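Long-range contacts in epoxide hydrolase (Aspergillus niger, PDB 1QO7), which probably catalyses the hydrolysis of epoxides to diols, as an alpha/beta-hydrolase-fold epoxide hydrolase: residues A110-W115 against Y184-G189; D159-L164 against T311-T316. The protein carries 2 engineered substitutions. All coordinates share one frame; numbering follows the deposited sequence.

Contact 1. Residues A110-W115 against Y184-G189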
# COMPACT_ATOMS: atom_id res chain seq x y z
N ALA A 110 11.21 24.12 19.52
CA ALA A 110 11.58 22.98 18.69
C ALA A 110 10.48 22.87 17.63
O ALA A 110 9.30 22.84 17.97
CB ALA A 110 11.65 21.69 19.52
N LEU A 111 10.87 22.83 16.36
CA LEU A 111 9.92 22.71 15.24
C LEU A 111 10.01 21.25 14.78
O LEU A 111 11.06 20.81 14.34
CB LEU A 111 10.34 23.65 14.10
CG LEU A 111 10.50 25.14 14.45
CD1 LEU A 111 10.98 25.92 13.23
CD2 LEU A 111 9.17 25.68 14.92
N LEU A 112 8.90 20.51 14.88
CA LEU A 112 8.90 19.09 14.52
C LEU A 112 8.21 18.74 13.21
O LEU A 112 7.03 19.02 13.02
CB LEU A 112 8.26 18.26 15.64
CG LEU A 112 8.76 18.53 17.07
CD1 LEU A 112 8.01 17.63 18.06
CD2 LEU A 112 10.26 18.27 17.15
N HIS A 113 8.96 18.09 12.32
CA HIS A 113 8.45 17.69 11.01
C HIS A 113 7.67 16.39 11.07
O HIS A 113 7.49 15.81 12.14
CB HIS A 113 9.60 17.53 10.00
CG HIS A 113 10.43 16.30 10.23
ND1 HIS A 113 11.61 16.32 10.96
CD2 HIS A 113 10.24 15.02 9.86
CE1 HIS A 113 12.10 15.10 11.01
NE2 HIS A 113 11.29 14.29 10.36
N GLY A 114 7.21 15.92 9.91
CA GLY A 114 6.48 14.68 9.85
C GLY A 114 6.90 13.87 8.64
O GLY A 114 8.02 14.02 8.15
N TRP A 115 6.02 13.00 8.16
CA TRP A 115 6.30 12.17 6.99
C TRP A 115 5.35 12.65 5.89
O TRP A 115 4.19 12.92 6.16
CB TRP A 115 6.00 10.70 7.32
CG TRP A 115 6.34 9.78 6.20
CD1 TRP A 115 7.52 9.13 6.00
CD2 TRP A 115 5.53 9.50 5.05
NE1 TRP A 115 7.50 8.46 4.80
CE2 TRP A 115 6.29 8.67 4.19
CE3 TRP A 115 4.24 9.87 4.66
CZ2 TRP A 115 5.80 8.21 2.97
CZ3 TRP A 115 3.75 9.40 3.43
CH2 TRP A 115 4.53 8.59 2.61
N TYR A 184 10.67 25.13 27.19
CA TYR A 184 10.70 25.28 25.74
C TYR A 184 9.30 25.09 25.20
O TYR A 184 8.41 24.58 25.89
CB TYR A 184 11.67 24.27 25.09
CG TYR A 184 11.33 22.81 25.31
CD1 TYR A 184 10.35 22.17 24.53
CD2 TYR A 184 11.97 22.07 26.30
CE1 TYR A 184 10.02 20.83 24.73
CE2 TYR A 184 11.65 20.72 26.51
CZ TYR A 184 10.67 20.11 25.73
OH TYR A 184 10.33 18.79 25.95
N ILE A 185 9.09 25.52 23.96
CA ILE A 185 7.79 25.40 23.31
C ILE A 185 7.96 24.50 22.10
O ILE A 185 9.06 24.39 21.56
CB ILE A 185 7.27 26.80 22.88
CG1 ILE A 185 6.99 27.64 24.14
CG2 ILE A 185 6.00 26.66 22.03
CD1 ILE A 185 6.43 29.01 23.87
N ILE A 186 6.88 23.85 21.69
CA ILE A 186 6.94 22.97 20.53
C ILE A 186 5.94 23.36 19.45
O ILE A 186 4.81 23.76 19.75
CB ILE A 186 6.65 21.51 20.93
CG1 ILE A 186 7.78 21.01 21.83
CG2 ILE A 186 6.50 20.63 19.69
CD1 ILE A 186 7.34 19.94 22.76
N GLN A 187 6.37 23.24 18.20
CA GLN A 187 5.50 23.51 17.06
C GLN A 187 5.51 22.19 16.31
O GLN A 187 6.58 21.64 16.05
CB GLN A 187 6.06 24.62 16.16
CG GLN A 187 5.03 25.27 15.23
CD GLN A 187 4.46 24.32 14.19
OE1 GLN A 187 3.25 24.11 14.11
NE2 GLN A 187 5.33 23.75 13.37
N GLY A 188 4.34 21.67 15.97
CA GLY A 188 4.34 20.41 15.26
C GLY A 188 3.18 20.18 14.31
O GLY A 188 2.07 20.66 14.53
N GLY A 189 3.47 19.45 13.24
CA GLY A 189 2.47 19.10 12.25
C GLY A 189 2.69 17.63 11.92
O GLY A 189 3.74 17.09 12.24
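Leu-111 and Gln-187 meet through different choices of first torsion: CG of Leu-111 stands anti to its carbonyl carbon (chi1 -56°), whereas Gln-187 sets CG opposite its own nitrogen (chi1 -161°). The leucine can thus lay its CD2 branch 3.5 Å from CB of Gln-187, the two chains slanting across one another. Gln-187 then bends at chi2, and its OE1 is taken up by His-210 and Asn-212. On the reverse face of the sheet Leu-112 reaches with CD1 to CG2 of Ile-186, 3.7 Å away; helix 191-202 covers both, through Val-195 and Leu-199, while helix 379-393 packs on Leu-111 and Gln-187. The backbones run parallel and are joined by three nearly straight hydrogen bonds, from Ala-110 N to Ile-185 O, from Gln-187 N to Ala-110 O and from Leu-112 N to Gln-187 O, the last at 2.8 Å. Beyond Leu-112 the strands part, and Trp-115 N goes on to bond OD2 of Asp-190, the predicted nucleophile. The second strand runs through Gly-188 into a turn that fits a nucleophile elbow, with Asp-190 on it; such a turn after a central parallel strand is a hallmark of the alpha/beta-hydrolase fold.

Contact 2. Residues D159-L164 against T311-T316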
# COMPACT_ATOMS: atom_id res chain seq x y z
N ASP A 159 16.92 -3.84 17.84
CA ASP A 159 16.56 -4.87 18.81
C ASP A 159 15.35 -4.65 19.70
O ASP A 159 15.08 -5.46 20.58
CB ASP A 159 17.77 -5.19 19.69
CG ASP A 159 18.45 -3.94 20.24
OD1 ASP A 159 17.77 -2.89 20.40
OD2 ASP A 159 19.67 -4.00 20.52
N LYS A 160 14.62 -3.56 19.49
CA LYS A 160 13.44 -3.30 20.31
C LYS A 160 12.51 -2.35 19.57
O LYS A 160 12.95 -1.60 18.70
CB LYS A 160 13.85 -2.68 21.65
CG LYS A 160 14.49 -1.32 21.53
CD LYS A 160 14.75 -0.71 22.89
CE LYS A 160 15.24 0.72 22.77
NZ LYS A 160 15.40 1.36 24.10
N ASP A 161 11.23 -2.38 19.92
CA ASP A 161 10.23 -1.53 19.29
C ASP A 161 10.52 -0.07 19.66
O ASP A 161 11.16 0.19 20.68
CB ASP A 161 8.82 -1.91 19.76
CG ASP A 161 7.76 -1.63 18.71
OD1 ASP A 161 8.01 -0.85 17.77
OD2 ASP A 161 6.65 -2.21 18.82
N PHE A 162 10.03 0.86 18.85
CA PHE A 162 10.23 2.29 19.08
C PHE A 162 8.93 2.97 18.67
O PHE A 162 8.40 2.70 17.59
CB PHE A 162 11.39 2.79 18.21
CG PHE A 162 12.09 4.01 18.74
CD1 PHE A 162 12.98 3.90 19.80
CD2 PHE A 162 11.87 5.26 18.17
CE1 PHE A 162 13.66 5.02 20.28
CE2 PHE A 162 12.54 6.38 18.64
CZ PHE A 162 13.44 6.26 19.70
N GLY A 163 8.39 3.82 19.53
CA GLY A 163 7.13 4.48 19.20
C GLY A 163 7.11 5.98 19.38
O GLY A 163 8.16 6.61 19.52
N LEU A 164 5.91 6.55 19.40
CA LEU A 164 5.74 7.99 19.56
C LEU A 164 6.30 8.50 20.88
O LEU A 164 6.90 9.58 20.92
CB LEU A 164 4.27 8.37 19.44
CG LEU A 164 3.62 8.20 18.05
CD1 LEU A 164 2.12 8.38 18.18
CD2 LEU A 164 4.20 9.21 17.07
N THR A 311 6.44 4.80 13.35
CA THR A 311 5.36 5.40 14.14
C THR A 311 3.95 5.17 13.61
O THR A 311 2.97 5.42 14.31
CB THR A 311 5.54 6.91 14.27
OG1 THR A 311 5.60 7.50 12.96
CG2 THR A 311 6.81 7.23 15.05
N TYR A 312 3.82 4.69 12.38
CA TYR A 312 2.49 4.48 11.83
C TYR A 312 1.68 3.41 12.54
O TYR A 312 0.44 3.46 12.54
CB TYR A 312 2.57 4.17 10.33
CG TYR A 312 2.67 5.43 9.51
CD1 TYR A 312 3.90 6.04 9.28
CD2 TYR A 312 1.52 6.06 9.03
CE1 TYR A 312 3.98 7.24 8.59
CE2 TYR A 312 1.59 7.27 8.35
CZ TYR A 312 2.83 7.85 8.13
OH TYR A 312 2.92 9.06 7.50
N ARG A 313 2.35 2.45 13.16
CA ARG A 313 1.60 1.41 13.86
C ARG A 313 0.94 1.99 15.10
O ARG A 313 0.08 1.34 15.70
CB ARG A 313 2.50 0.22 14.21
CG ARG A 313 3.49 0.44 15.33
CD ARG A 313 4.48 -0.73 15.39
NE ARG A 313 5.16 -0.82 14.12
CZ ARG A 313 6.47 -0.77 13.95
NH1 ARG A 313 7.29 -0.63 14.98
NH2 ARG A 313 6.97 -0.78 12.72
N GLU A 314 1.32 3.21 15.48
CA GLU A 314 0.72 3.88 16.64
C GLU A 314 -0.21 5.03 16.24
O GLU A 314 -1.21 5.28 16.92
CB GLU A 314 1.79 4.42 17.60
CG GLU A 314 2.73 3.34 18.13
CD GLU A 314 3.33 3.70 19.48
OE1 GLU A 314 3.54 4.91 19.75
OE2 GLU A 314 3.60 2.77 20.28
N THR A 315 0.11 5.73 15.16
CA THR A 315 -0.74 6.84 14.70
C THR A 315 -1.92 6.30 13.89
O THR A 315 -2.98 6.93 13.83
CB THR A 315 0.02 7.84 13.81
OG1 THR A 315 0.47 7.18 12.63
CG2 THR A 315 1.22 8.40 14.55
N THR A 316 -1.71 5.14 13.26
CA THR A 316 -2.73 4.51 12.43
C THR A 316 -3.02 3.08 12.89
O THR A 316 -2.71 2.12 12.18
CB THR A 316 -2.28 4.47 10.96
OG1 THR A 316 -1.76 5.75 10.58
CG2 THR A 316 -3.45 4.12 10.05
O HOH W 1 4.63 0.30 18.22
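The guanidinium of Arg-313 receives Asp-161 at its edge, in plane: OD1 lies 2.9 Å from NH1, a salt bridge whose hydrogen bond is weak because the angle at the proton is only 126°. Carboxylate and guanidinium are turned 41° apart. On the second subunit, Phe-52 makes a cation-pi contact with the same arginine and Glu-44 forms a salt bridge with its NH2. OD1 of Asp-161 also accepts from Phe-162 N, on its anti side, so the aspartate is tied back to its own loop. The other carboxylate, that of Glu-314, is met from above its plane by Leu-164 N at 2.9 Å from OE1, and the bond is fairly straight. Glu-314 gets there with CG anti to its carbonyl carbon (chi1 -59°) and an extended chain beyond, sliding past Leu-164 in the opposite direction. The leucine splits its branches over the short helix: CD1 touches CG2 of Thr-315 at 3.7 Å, and CD2 touches CG2 of Thr-311 at 3.8 Å, both crossings near a right angle. Leu-164 opens helix 164-177, with Gly-163 as N-cap, so the negative charge of Glu-314 beside its first turn probably interacts favourably with the helix dipole, while Arg-313, with acids from both subunits around it, probably stays protonated and links this loop to the dimer partner.

Overall arrangement
From the N terminus the chain first lays down 110-115, then passes through helix 123-132 and strand 140-145 to the loop 159-164. Helix 164-177 leads on to 184-189, where contact 1 closes its loop. A much longer excursion follows, through helix 191-202, strand 206-211 and a run of helices, before 311-316 returns to close contact 2. The two loops therefore cross, since 159-164 lies between the halves of contact 1. Contact 1 joins neighbouring strands in the middle of the sheet; contact 2 ties the start of helix 164-177 to the segment bearing Tyr-312, a predicted proton donor. The centres of the two contacts lie about 18 Å apart, yet they touch where Tyr-312 OH comes 3.2 Å from Trp-115 CE3.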